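Local coordinates for protein acetyltransferase (Sinorhizobium meliloti, PDB 4JXR) that probably transfers an acyl group from acetyl-CoA, which it binds, to an acceptor, as in phosphinothricin acetyltransferases of the GNAT superfamily, at residues 55-60 with 68-73; 85-90 with 120-125; 115-120 with 178-183. All blocks are in the same frame, centred on the assembly; numbering follows the deposited sequence. Where two conformers were deposited one is given.

Contact 1 (55-60 with 68-73); sequences PYVVAL and GYAYAS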
ATOM      1  N   PRO A  55      -6.815  10.411  13.711  1.00  7.74           N
ATOM      2  CA  PRO A  55      -8.101  11.099  13.779  1.00  8.19           C
ATOM      3  C   PRO A  55      -9.133  10.406  12.895  1.00  7.83           C
ATOM      4  O   PRO A  55      -8.847   9.989  11.769  1.00  8.34           O
ATOM      5  CB  PRO A  55      -7.790  12.499  13.270  1.00  9.01           C
ATOM      6  CG  PRO A  55      -6.623  12.272  12.306  1.00  8.74           C
ATOM      7  CD  PRO A  55      -5.826  11.200  12.975  1.00  8.49           C
ATOM      8  N   TYR A  56     -10.359  10.373  13.388  1.00  7.90           N
ATOM      9  CA  TYR A  56     -11.500   9.761  12.692  1.00  8.33           C
ATOM     10  C   TYR A  56     -12.686  10.673  12.978  1.00  8.14           C
ATOM     11  O   TYR A  56     -13.059  10.851  14.164  1.00  9.18           O
ATOM     12  CB  TYR A  56     -11.698   8.332  13.207  1.00  8.89           C
ATOM     13  CG  TYR A  56     -12.533   7.408  12.349  1.00  8.32           C
ATOM     14  CD1 TYR A  56     -13.758   7.799  11.802  1.00  8.38           C
ATOM     15  CD2 TYR A  56     -12.131   6.119  12.084  1.00  8.68           C
ATOM     16  CE1 TYR A  56     -14.523   6.909  11.053  1.00  8.72           C
ATOM     17  CE2 TYR A  56     -12.875   5.230  11.358  1.00  9.15           C
ATOM     18  CZ  TYR A  56     -14.112   5.638  10.863  1.00  8.66           C
ATOM     19  OH  TYR A  56     -14.932   4.782  10.130  1.00 10.72           O
ATOM     20  N   VAL A  57     -13.225  11.315  11.954  1.00  7.80           N
ATOM     21  CA  VAL A  57     -14.176  12.387  12.092  0.80  8.85           C
ATOM     22  C   VAL A  57     -15.415  12.181  11.235  1.00  8.10           C
ATOM     23  O   VAL A  57     -15.398  11.418  10.259  1.00  8.96           O
ATOM     24  CB  VAL A  57     -13.498  13.760  11.792  0.80  9.99           C
ATOM     25  CG1 VAL A  57     -12.246  13.989  12.670  0.80 11.36           C
ATOM     26  CG2 VAL A  57     -13.114  13.882  10.364  0.80  9.72           C
ATOM     27  N   VAL A  58     -16.486  12.821  11.647  1.00  8.73           N
ATOM     28  CA  VAL A  58     -17.727  12.818  10.898  1.00  8.78           C
ATOM     29  C   VAL A  58     -18.148  14.250  10.576  1.00  9.17           C
ATOM     30  O   VAL A  58     -17.813  15.198  11.289  1.00  9.86           O
ATOM     31  CB  VAL A  58     -18.866  12.098  11.642  1.00  9.48           C
ATOM     32  CG1 VAL A  58     -18.573  10.607  11.761  1.00 10.07           C
ATOM     33  CG2 VAL A  58     -19.119  12.699  13.027  1.00 10.51           C
ATOM     34  N   ALA A  59     -18.909  14.348   9.497  1.00  9.00           N
ATOM     35  CA  ALA A  59     -19.631  15.569   9.110  1.00 10.11           C
ATOM     36  C   ALA A  59     -21.122  15.338   9.365  1.00 10.19           C
ATOM     37  O   ALA A  59     -21.641  14.258   9.090  1.00 10.75           O
ATOM     38  CB  ALA A  59     -19.427  15.898   7.639  1.00 10.75           C
ATOM     39  N   LEU A  60     -21.756  16.365   9.889  1.00 11.44           N
ATOM     40  CA  LEU A  60     -23.156  16.301  10.296  1.00 12.41           C
ATOM     41  C   LEU A  60     -24.004  17.251   9.496  1.00 13.60           C
ATOM     42  O   LEU A  60     -23.583  18.334   9.111  1.00 15.09           O
ATOM     43  CB  LEU A  60     -23.285  16.770  11.747  1.00 13.44           C
ATOM     44  CG  LEU A  60     -22.385  16.082  12.773  1.00 14.25           C
ATOM     45  CD1 LEU A  60     -22.656  16.637  14.177  1.00 16.26           C
ATOM     46  CD2 LEU A  60     -22.479  14.554  12.743  1.00 14.66           C
ATOM     47  N   GLY A  68     -21.218  12.187   6.324  1.00  9.60           N
ATOM     48  CA  GLY A  68     -19.939  11.865   5.738  1.00  9.22           C
ATOM     49  C   GLY A  68     -18.970  11.560   6.843  1.00  8.65           C
ATOM     50  O   GLY A  68     -19.224  11.863   7.997  1.00  9.47           O
ATOM     51  N   TYR A  69     -17.812  10.974   6.470  1.00  8.60           N
ATOM     52  CA  TYR A  69     -16.784  10.696   7.477  1.00  8.19           C
ATOM     53  C   TYR A  69     -15.436  10.688   6.790  1.00  7.70           C
ATOM     54  O   TYR A  69     -15.334  10.591   5.563  1.00  8.50           O
ATOM     55  CB  TYR A  69     -17.056   9.397   8.235  1.00  8.92           C
ATOM     56  CG  TYR A  69     -16.842   8.132   7.438  1.00  8.33           C
ATOM     57  CD1 TYR A  69     -17.866   7.584   6.647  1.00  8.51           C
ATOM     58  CD2 TYR A  69     -15.660   7.461   7.458  1.00  8.66           C
ATOM     59  CE1 TYR A  69     -17.673   6.455   5.932  1.00  8.89           C
ATOM     60  CE2 TYR A  69     -15.461   6.336   6.737  1.00  9.30           C
ATOM     61  CZ  TYR A  69     -16.464   5.794   5.973  1.00  9.16           C
ATOM     62  OH  TYR A  69     -16.317   4.657   5.225  1.00 10.54           O
ATOM     63  N   ALA A  70     -14.402  10.778   7.605  1.00  7.93           N
ATOM     64  CA  ALA A  70     -13.040  10.754   7.090  1.00  7.90           C
ATOM     65  C   ALA A  70     -12.106  10.303   8.190  1.00  8.01           C
ATOM     66  O   ALA A  70     -12.361  10.547   9.371  1.00  8.91           O
ATOM     67  CB  ALA A  70     -12.621  12.122   6.603  1.00  8.85           C
ATOM     68  N   TYR A  71     -11.001   9.711   7.788  1.00  7.73           N
ATOM     69  CA  TYR A  71      -9.973   9.368   8.751  1.00  7.85           C
ATOM     70  C   TYR A  71      -8.624   9.386   8.097  1.00  7.65           C
ATOM     71  O   TYR A  71      -8.507   9.293   6.869  1.00  7.97           O
ATOM     72  CB  TYR A  71     -10.239   8.003   9.437  1.00  8.77           C
ATOM     73  CG  TYR A  71     -10.308   6.838   8.500  1.00  8.55           C
ATOM     74  CD1 TYR A  71      -9.172   6.171   8.061  1.00  9.50           C
ATOM     75  CD2 TYR A  71     -11.522   6.312   8.110  1.00 12.12           C
ATOM     76  CE1 TYR A  71      -9.262   5.105   7.192  1.00 11.86           C
ATOM     77  CE2 TYR A  71     -11.590   5.229   7.259  1.00 15.26           C
ATOM     78  CZ  TYR A  71     -10.459   4.633   6.812  1.00 14.54           C
ATOM     79  OH  TYR A  71     -10.552   3.536   5.992  1.00 23.06           O
ATOM     80  N   ALA A  72      -7.589   9.496   8.917  1.00  7.71           N
ATOM     81  CA  ALA A  72      -6.242   9.209   8.516  1.00  7.98           C
ATOM     82  C   ALA A  72      -5.830   7.877   9.075  1.00  8.13           C
ATOM     83  O   ALA A  72      -6.304   7.464  10.144  1.00  9.44           O
ATOM     84  CB  ALA A  72      -5.279  10.293   9.005  1.00 10.08           C
ATOM     85  N   SER A  73      -4.972   7.171   8.377  1.00  7.86           N
ATOM     86  CA  SER A  73      -4.416   5.945   8.879  0.50  8.12           C
ATOM     87  C   SER A  73      -3.067   5.718   8.198  1.00  7.53           C
ATOM     88  O   SER A  73      -2.583   6.552   7.429  1.00  8.56           O
ATOM     89  CB  SER A  73      -5.356   4.792   8.618  0.50  9.42           C
ATOM     90  OG  SER A  73      -4.902   3.640   9.337  0.50  8.34           O
TER
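Backbone hydrogen bonds pair Pro55, Val57 and Ala59 with Ala72, Ala70 and Gly68, and the short strand axes run at 160° to each other, close to antiparallel. Val57 and Ala70 bond in both directions: Val57 N reaches Ala70 O at 2.8 Å, and Ala70 N returns to Val57 O at 2.9 Å. Ala59 N meets Gly68 O at 2.9 Å, while the return bond from Gly68 N to Ala59 O is weak at 3.5 Å. Together the two strands make a beta hairpin of the central GNAT sheet. Tyr56, Tyr69 and Tyr71 form an aromatic cluster on the face they share with Val58. CB of Tyr71 sits over the Tyr56 ring, 4.0 Å from its centroid, a CH-pi contact; the two side chains run alongside, the rings oblique at 32°, with Tyr71 CD2 over the rim of one Tyr56 face. On the Tyr69 side the planes are nearer parallel but slid apart, with Tyr56 CE1 3.8 Å from Tyr69 CD2. Chi1 of -162°, with CG opposite the backbone N, brings the Tyr56 ring across to both tyrosines. Helix 100-115 packs on the face of Val57, Ala59 and Ala70 through Leu104 and Ile100; Pro55 CG lies 4.1 Å from Ala72 CB, which also touches Cys112 of that helix.

Contact 2 (85-90 with 120-125); sequences VEDSIY and MIAVIG
Val85 and Glu86 pair in parallel with Met120 and Ile121 through two backbone hydrogen bonds, Ile121 N to Val85 O at 2.8 Å and Asp87 N to Ile121 O at 3.2 Å, after which the strands, whose short axes run at 45°, spread apart. Beyond this paired start a water bridges the gap: it lies 2.7 Å from Glu86 OE2 and 2.8 Å from Asp87 O, and accepts from Val123 N at 2.9 Å. The extended side chain of Glu86 (chi1 176°) runs past Ile121 O and brings OE2 to 3.6 Å from Val123 CG2. Its other oxygen, OE1, forms a salt bridge with Arg76 of the second subunit, so one carboxylate serves both the bridging water and the dimer interface. Helix 100-115 joins the two strands in a beta-alpha-beta crossover, and their divergence fits the splayed parallel strands of GNAT proteins, where acetyl-CoA is held; Ile89, farther along strand 84-91, is one of its binding residues. On the face of Val85 and Met120, the selenomethionine chain bends at chi3 (-77°) and its CE comes 3.7 Å from Val85 CG2. Beside it, Asp87 CB packs against the selenium atom of Met120. Asp87 OD1 lies 3.4 Å from Ala122 CB, and OD2 is hydrogen-bonded to His135 NE2, tying strand 84-91 to helix 129-137.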
ATOM      1  N   VAL A  85       0.916   9.445   6.700  1.00  7.04           N
ATOM      2  CA  VAL A  85      -0.476   9.087   6.838  1.00  7.32           C
ATOM      3  C   VAL A  85      -1.150   9.136   5.460  1.00  7.23           C
ATOM      4  O   VAL A  85      -0.701   9.826   4.542  1.00  8.23           O
ATOM      5  CB  VAL A  85      -1.236   9.984   7.814  1.00  8.48           C
ATOM      6  CG1 VAL A  85      -0.975   9.569   9.238  1.00 10.55           C
ATOM      7  CG2 VAL A  85      -0.918  11.459   7.609  1.00  9.75           C
ATOM      8  N   GLU A  86      -2.229   8.385   5.344  1.00  7.49           N
ATOM      9  CA  GLU A  86      -3.060   8.348   4.164  1.00  7.28           C
ATOM     10  C   GLU A  86      -4.451   8.784   4.559  1.00  7.22           C
ATOM     11  O   GLU A  86      -4.988   8.315   5.579  1.00  8.35           O
ATOM     12  CB  GLU A  86      -3.113   6.929   3.633  1.00  8.26           C
ATOM     13  CG  GLU A  86      -4.032   6.741   2.446  1.00  9.03           C
ATOM     14  CD  GLU A  86      -3.938   5.385   1.806  1.00 10.75           C
ATOM     15  OE1 GLU A  86      -2.992   4.644   2.050  1.00 14.56           O
ATOM     16  OE2 GLU A  86      -4.854   5.045   1.002  1.00 11.64           O
ATOM     17  N   ASP A  87      -5.119   9.616   3.755  1.00  7.53           N
ATOM     18  CA  ASP A  87      -6.467  10.034   4.042  1.00  7.68           C
ATOM     19  C   ASP A  87      -7.498   9.207   3.322  1.00  8.03           C
ATOM     20  O   ASP A  87      -7.279   8.807   2.173  1.00 10.44           O
ATOM     21  CB  ASP A  87      -6.712  11.528   3.651  1.00  9.77           C
ATOM     22  CG  ASP A  87      -6.615  11.834   2.215  1.00 10.75           C
ATOM     23  OD1 ASP A  87      -5.444  11.965   1.711  1.00 13.28           O
ATOM     24  OD2 ASP A  87      -7.681  12.061   1.587  1.00 10.62           O
ATOM     25  N   SER A  88      -8.639   9.025   3.974  1.00  8.37           N
ATOM     26  CA  SER A  88      -9.823   8.390   3.412  1.00  9.61           C
ATOM     27  C   SER A  88     -11.008   9.262   3.718  1.00  8.72           C
ATOM     28  O   SER A  88     -11.188   9.714   4.839  1.00  9.97           O
ATOM     29  CB  SER A  88     -10.053   7.040   4.061  1.00 12.35           C
ATOM     30  OG  SER A  88      -9.007   6.116   3.737  1.00 13.93           O
ATOM     31  N   ILE A  89     -11.834   9.563   2.714  1.00  9.10           N
ATOM     32  CA  ILE A  89     -12.980  10.453   2.825  1.00  9.36           C
ATOM     33  C   ILE A  89     -14.153   9.828   2.115  1.00  8.73           C
ATOM     34  O   ILE A  89     -14.041   9.469   0.952  1.00  9.92           O
ATOM     35  CB  ILE A  89     -12.692  11.811   2.194  1.00 10.44           C
ATOM     36  CG1 ILE A  89     -11.448  12.461   2.743  1.00 12.57           C
ATOM     37  CG2 ILE A  89     -13.906  12.743   2.355  1.00 12.19           C
ATOM     38  CD1 ILE A  89     -11.059  13.646   1.936  1.00 15.90           C
ATOM     39  N   TYR A  90     -15.310   9.759   2.781  1.00  9.18           N
ATOM     40  CA  TYR A  90     -16.542   9.206   2.192  1.00  9.84           C
ATOM     41  C   TYR A  90     -17.706  10.105   2.524  1.00 10.39           C
ATOM     42  O   TYR A  90     -18.030  10.325   3.670  1.00 11.66           O
ATOM     43  CB  TYR A  90     -16.803   7.790   2.689  1.00 11.26           C
ATOM     44  CG  TYR A  90     -15.730   6.835   2.211  1.00 10.71           C
ATOM     45  CD1 TYR A  90     -15.837   6.233   0.991  1.00 12.65           C
ATOM     46  CD2 TYR A  90     -14.628   6.535   2.980  1.00 12.32           C
ATOM     47  CE1 TYR A  90     -14.835   5.413   0.511  1.00 14.46           C
ATOM     48  CE2 TYR A  90     -13.605   5.710   2.482  1.00 12.71           C
ATOM     49  CZ  TYR A  90     -13.731   5.194   1.239  1.00 14.00           C
ATOM     50  OH  TYR A  90     -12.731   4.370   0.754  1.00 17.77           O
HETATM   51  N   MSE A 120       1.382  13.384   3.886  1.00  7.23           N
HETATM   52  CA  MSE A 120       0.083  12.751   3.685  1.00  7.18           C
HETATM   53  C   MSE A 120      -0.024  12.318   2.222  1.00  7.38           C
HETATM   54  O   MSE A 120       0.277  13.092   1.306  1.00  7.65           O
HETATM   55  CB  MSE A 120      -1.049  13.701   4.045  1.00  7.39           C
HETATM   56  CG  MSE A 120      -2.443  13.029   4.022  1.00  7.97           C
HETATM   57 SE   MSE A 120      -3.844  14.132   4.726  1.00 12.64          SE
HETATM   58  CE  MSE A 120      -3.498  13.922   6.562  1.00 10.16           C
ATOM     59  N   ILE A 121      -0.446  11.079   2.019  1.00  7.52           N
ATOM     60  CA  ILE A 121      -0.701  10.510   0.697  0.80  8.17           C
ATOM     61  C   ILE A 121      -2.171  10.229   0.542  1.00  8.01           C
ATOM     62  O   ILE A 121      -2.852   9.820   1.473  1.00  9.12           O
ATOM     63  CB  ILE A 121       0.202   9.230   0.498  0.80 10.60           C
ATOM     64  CG1 ILE A 121       0.197   8.641  -0.906  0.80 13.00           C
ATOM     65  CG2 ILE A 121      -0.148   8.132   1.475  0.80 11.02           C
ATOM     66  CD1 ILE A 121       1.339   7.640  -1.125  0.80 17.26           C
ATOM     67  N   ALA A 122      -2.674  10.456  -0.668  1.00  8.40           N
ATOM     68  CA  ALA A 122      -3.992  10.036  -1.089  1.00  8.70           C
ATOM     69  C   ALA A 122      -3.819   9.016  -2.223  1.00  8.60           C
ATOM     70  O   ALA A 122      -3.073   9.240  -3.159  1.00  9.76           O
ATOM     71  CB  ALA A 122      -4.824  11.197  -1.569  1.00 11.16           C
ATOM     72  N   VAL A 123      -4.515   7.909  -2.086  1.00  8.75           N
ATOM     73  CA  VAL A 123      -4.539   6.835  -3.087  1.00  9.24           C
ATOM     74  C   VAL A 123      -5.943   6.825  -3.633  1.00  9.05           C
ATOM     75  O   VAL A 123      -6.874   6.417  -2.924  1.00 11.48           O
ATOM     76  CB  VAL A 123      -4.137   5.488  -2.477  1.00 10.37           C
ATOM     77  CG1 VAL A 123      -4.202   4.418  -3.572  1.00 11.27           C
ATOM     78  CG2 VAL A 123      -2.775   5.555  -1.835  1.00 12.02           C
ATOM     79  N   ILE A 124      -6.151   7.384  -4.809  1.00  8.95           N
ATOM     80  CA  ILE A 124      -7.459   7.758  -5.332  1.00  9.25           C
ATOM     81  C   ILE A 124      -7.939   6.687  -6.290  1.00  8.82           C
ATOM     82  O   ILE A 124      -7.450   6.540  -7.417  1.00  8.97           O
ATOM     83  CB  ILE A 124      -7.406   9.123  -5.986  1.00  9.97           C
ATOM     84  CG1 ILE A 124      -7.013  10.152  -4.827  1.00 12.94           C
ATOM     85  CG2 ILE A 124      -8.767   9.489  -6.592  1.00 10.51           C
ATOM     86  CD1 ILE A 124      -6.836  11.560  -5.300  1.00 15.64           C
ATOM     87  N   GLY A 125      -8.917   5.924  -5.850  1.00 10.43           N
ATOM     88  CA  GLY A 125      -9.497   4.854  -6.660  1.00 10.43           C
ATOM     89  C   GLY A 125     -10.149   5.389  -7.891  1.00 11.50           C
ATOM     90  O   GLY A 125     -10.880   6.399  -7.902  1.00 12.47           O
TER
HETATM   91  O   HOH W   1      -6.270   7.209   0.167  1.00 12.52           O

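Contact 3 (115-120 with 178-183); sequences LGFRQM and VYPDTL
Tyr179 OH, hydrogen-bonded to the backbone O of Asn52, is also met by Phe117, whose CZ comes to 3.4 Å from it; the hydroxyl lies near the plane of the Phe117 ring, at its edge. With CG anti to the backbone N (chi1 -174°), the Tyr179 ring is sent toward Phe117. The two rings are steeply inclined, planes at 84° and centroids 5.6 Å apart, and Tyr179 CE2 approaches Phe117 CZ to 3.7 Å. Over one face of Phe117 lies the pyrrolidine of Pro180, CG 4.0 Å from the ring centroid in a CH-pi contact and CB 3.4 Å from CE1. The peptide bond before Pro180 is cis, and CB of this proline also lies over the rim of one face of Tyr179, so the proline packs against both aromatics. Leu183 CD1 adds a looser touch at the edge of Phe117, 4.1 Å from CE1; a type I turn from Pro180 to Leu183 brings it back to that ring. Gly116, in the Schellman motif that ends helix 100-115, presents its O to Pro180 CD at 3.6 Å. The C-terminal loop is thus held against this helix end by aromatic and proline packing, with the nearby hydroxyl satisfied from Asn52.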
ATOM      1  N   LEU A 115      -0.544  16.600  15.212  1.00  8.87           N
ATOM      2  CA  LEU A 115      -0.087  15.364  15.821  1.00  8.85           C
ATOM      3  C   LEU A 115       1.368  15.063  15.547  1.00  8.98           C
ATOM      4  O   LEU A 115       1.939  14.273  16.306  1.00 10.76           O
ATOM      5  CB  LEU A 115      -0.975  14.207  15.377  1.00  8.71           C
ATOM      6  CG  LEU A 115      -2.359  14.162  15.999  1.00  9.02           C
ATOM      7  CD1 LEU A 115      -3.258  13.170  15.237  1.00  9.83           C
ATOM      8  CD2 LEU A 115      -2.315  13.845  17.449  1.00 10.46           C
ATOM      9  N   GLY A 116       1.961  15.621  14.505  1.00  8.74           N
ATOM     10  CA  GLY A 116       3.363  15.463  14.219  1.00  9.49           C
ATOM     11  C   GLY A 116       3.709  14.588  13.041  1.00  8.95           C
ATOM     12  O   GLY A 116       4.871  14.269  12.836  1.00  9.62           O
ATOM     13  N   PHE A 117       2.731  14.176  12.229  1.00  8.24           N
ATOM     14  CA  PHE A 117       3.032  13.532  10.963  1.00  8.06           C
ATOM     15  C   PHE A 117       3.683  14.525  10.006  1.00  7.82           C
ATOM     16  O   PHE A 117       3.533  15.736  10.168  1.00  8.70           O
ATOM     17  CB  PHE A 117       1.770  12.900  10.374  1.00  8.37           C
ATOM     18  CG  PHE A 117       1.141  11.862  11.286  1.00  7.68           C
ATOM     19  CD1 PHE A 117       1.704  10.602  11.373  1.00  7.84           C
ATOM     20  CD2 PHE A 117       0.070  12.138  12.073  1.00  7.91           C
ATOM     21  CE1 PHE A 117       1.188   9.663  12.224  1.00  8.59           C
ATOM     22  CE2 PHE A 117      -0.466  11.214  12.896  1.00  8.83           C
ATOM     23  CZ  PHE A 117       0.096   9.958  13.004  1.00  8.61           C
ATOM     24  N   ARG A 118       4.381  13.995   9.014  1.00  7.64           N
ATOM     25  CA  ARG A 118       5.200  14.833   8.115  1.00  8.19           C
ATOM     26  C   ARG A 118       4.808  14.760   6.631  1.00  7.56           C
ATOM     27  O   ARG A 118       5.210  15.613   5.897  1.00  7.93           O
ATOM     28  CB  ARG A 118       6.685  14.501   8.276  1.00  8.46           C
ATOM     29  CG  ARG A 118       7.231  14.807   9.679  1.00  9.20           C
ATOM     30  CD  ARG A 118       7.115  16.289  10.045  1.00 10.20           C
ATOM     31  NE  ARG A 118       7.917  16.585  11.252  1.00 11.50           N
ATOM     32  CZ  ARG A 118       9.229  16.790  11.208  1.00 11.20           C
ATOM     33  NH1 ARG A 118       9.907  16.790  10.091  1.00 11.97           N
ATOM     34  NH2 ARG A 118       9.862  16.993  12.354  1.00 14.09           N
ATOM     35  N   GLN A 119       4.031  13.727   6.219  1.00  7.52           N
ATOM     36  CA  GLN A 119       3.590  13.622   4.836  1.00  7.02           C
ATOM     37  C   GLN A 119       2.219  12.977   4.848  1.00  7.08           C
ATOM     38  O   GLN A 119       1.951  12.116   5.683  1.00  7.38           O
ATOM     39  CB  GLN A 119       4.527  12.755   3.993  1.00  8.17           C
ATOM     40  CG  GLN A 119       5.986  13.233   3.945  1.00  8.20           C
ATOM     41  CD  GLN A 119       6.202  14.490   3.150  1.00  8.40           C
ATOM     42  OE1 GLN A 119       5.471  14.840   2.229  1.00  8.96           O
ATOM     43  NE2 GLN A 119       7.317  15.211   3.490  1.00  9.21           N
HETATM   44  N   MSE A 120       1.382  13.384   3.886  1.00  7.23           N
HETATM   45  CA  MSE A 120       0.083  12.751   3.685  1.00  7.18           C
HETATM   46  C   MSE A 120      -0.024  12.318   2.222  1.00  7.38           C
HETATM   47  O   MSE A 120       0.277  13.092   1.306  1.00  7.65           O
HETATM   48  CB  MSE A 120      -1.049  13.701   4.045  1.00  7.39           C
HETATM   49  CG  MSE A 120      -2.443  13.029   4.022  1.00  7.97           C
HETATM   50 SE   MSE A 120      -3.844  14.132   4.726  1.00 12.64          SE
HETATM   51  CE  MSE A 120      -3.498  13.922   6.562  1.00 10.16           C
ATOM     52  N   VAL A 178       8.420  10.899  20.905  1.00 14.52           N
ATOM     53  CA  VAL A 178       7.104  11.491  21.044  0.50 15.53           C
ATOM     54  C   VAL A 178       6.309  11.122  19.803  1.00 13.98           C
ATOM     55  O   VAL A 178       6.857  10.999  18.680  1.00 13.72           O
ATOM     56  CB  VAL A 178       7.054  13.018  21.209  0.50 18.23           C
ATOM     57  CG1 VAL A 178       7.977  13.515  22.323  0.50 18.04           C
ATOM     58  CG2 VAL A 178       7.473  13.749  19.998  0.50 20.17           C
ATOM     59  N   TYR A 179       5.022  10.877  20.024  1.00 12.54           N
ATOM     60  CA  TYR A 179       4.125  10.485  18.941  1.00 12.07           C
ATOM     61  C   TYR A 179       4.307  11.447  17.781  1.00 11.46           C
ATOM     62  O   TYR A 179       4.355  12.625  18.010  1.00 12.52           O
ATOM     63  CB  TYR A 179       2.677  10.530  19.467  1.00 13.95           C
ATOM     64  CG  TYR A 179       1.630   9.992  18.482  1.00 11.80           C
ATOM     65  CD1 TYR A 179       1.303   8.669  18.493  1.00 11.73           C
ATOM     66  CD2 TYR A 179       0.992  10.815  17.574  1.00 11.17           C
ATOM     67  CE1 TYR A 179       0.344   8.138  17.624  1.00 11.49           C
ATOM     68  CE2 TYR A 179       0.070  10.303  16.679  1.00 10.78           C
ATOM     69  CZ  TYR A 179      -0.283   8.972  16.716  1.00 10.51           C
ATOM     70  OH  TYR A 179      -1.221   8.513  15.828  1.00 10.89           O
ATOM     71  N   PRO A 180       4.347  10.943  16.516  1.00 10.36           N
ATOM     72  CA  PRO A 180       4.113   9.543  16.084  1.00 10.11           C
ATOM     73  C   PRO A 180       5.386   8.717  15.965  1.00 10.28           C
ATOM     74  O   PRO A 180       5.350   7.613  15.411  1.00 10.39           O
ATOM     75  CB  PRO A 180       3.416   9.741  14.728  1.00 10.27           C
ATOM     76  CG  PRO A 180       4.118  10.961  14.190  1.00 11.11           C
ATOM     77  CD  PRO A 180       4.317  11.861  15.386  1.00 11.42           C
ATOM     78  N   ASP A 181       6.521   9.192  16.499  1.00 10.27           N
ATOM     79  CA  ASP A 181       7.742   8.385  16.489  1.00 10.50           C
ATOM     80  C   ASP A 181       7.553   7.081  17.221  1.00 10.79           C
ATOM     81  O   ASP A 181       8.296   6.121  16.967  1.00 12.00           O
ATOM     82  CB  ASP A 181       8.885   9.166  17.161  1.00 11.44           C
ATOM     83  CG  ASP A 181      10.197   8.494  16.996  1.00 11.86           C
ATOM     84  OD1 ASP A 181      10.594   8.180  15.867  1.00 12.95           O
ATOM     85  OD2 ASP A 181      10.899   8.280  18.027  1.00 13.74           O
ATOM     86  N   THR A 182       6.617   7.047  18.145  1.00 11.40           N
ATOM     87  CA  THR A 182       6.326   5.888  18.956  1.00 11.62           C
ATOM     88  C   THR A 182       5.484   4.803  18.270  1.00 11.99           C
ATOM     89  O   THR A 182       5.266   3.746  18.842  1.00 13.21           O
ATOM     90  CB  THR A 182       5.613   6.331  20.225  1.00 13.72           C
ATOM     91  OG1 THR A 182       4.511   7.143  19.827  1.00 14.39           O
ATOM     92  CG2 THR A 182       6.526   7.166  21.089  1.00 16.65           C
ATOM     93  N   LEU A 183       4.974   5.076  17.048  1.00 10.97           N
ATOM     94  CA  LEU A 183       4.187   4.080  16.320  1.00 10.66           C
ATOM     95  C   LEU A 183       5.082   3.045  15.688  1.00 10.35           C
ATOM     96  O   LEU A 183       6.143   3.322  15.143  1.00 11.05           O
ATOM     97  CB  LEU A 183       3.378   4.729  15.202  1.00 11.36           C
ATOM     98  CG  LEU A 183       2.116   5.448  15.600  1.00 12.04           C
ATOM     99  CD1 LEU A 183       1.581   6.197  14.407  1.00 12.67           C
ATOM    100  CD2 LEU A 183       1.086   4.472  16.075  1.00 14.43           C
TER

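Overall arrangement
Contacts 1 and 2 belong to neighbouring parts of one mixed sheet: strands 66-74 and 84-91 lie side by side in it, their contact centres are 12 Å apart, and contact 1 closes before contact 2 opens along the chain. Ser73 O to Glu86 N and Tyr69 N to Tyr90 O probably continue the hydrogen bonding between them. Contact 3 lies about 17 Å from the centre of contact 2 and 18 Å from that of contact 1, away from the residues that bind acetyl-CoA. It shares Met120 with contact 2, their segments alternate in sequence, and Val85 N to Gln119 O probably links them. Contact 3 holds the C-terminal loop against the turn leading from helix 100-115 into strand 119-125; contacts 2 and 3 both border the second subunit.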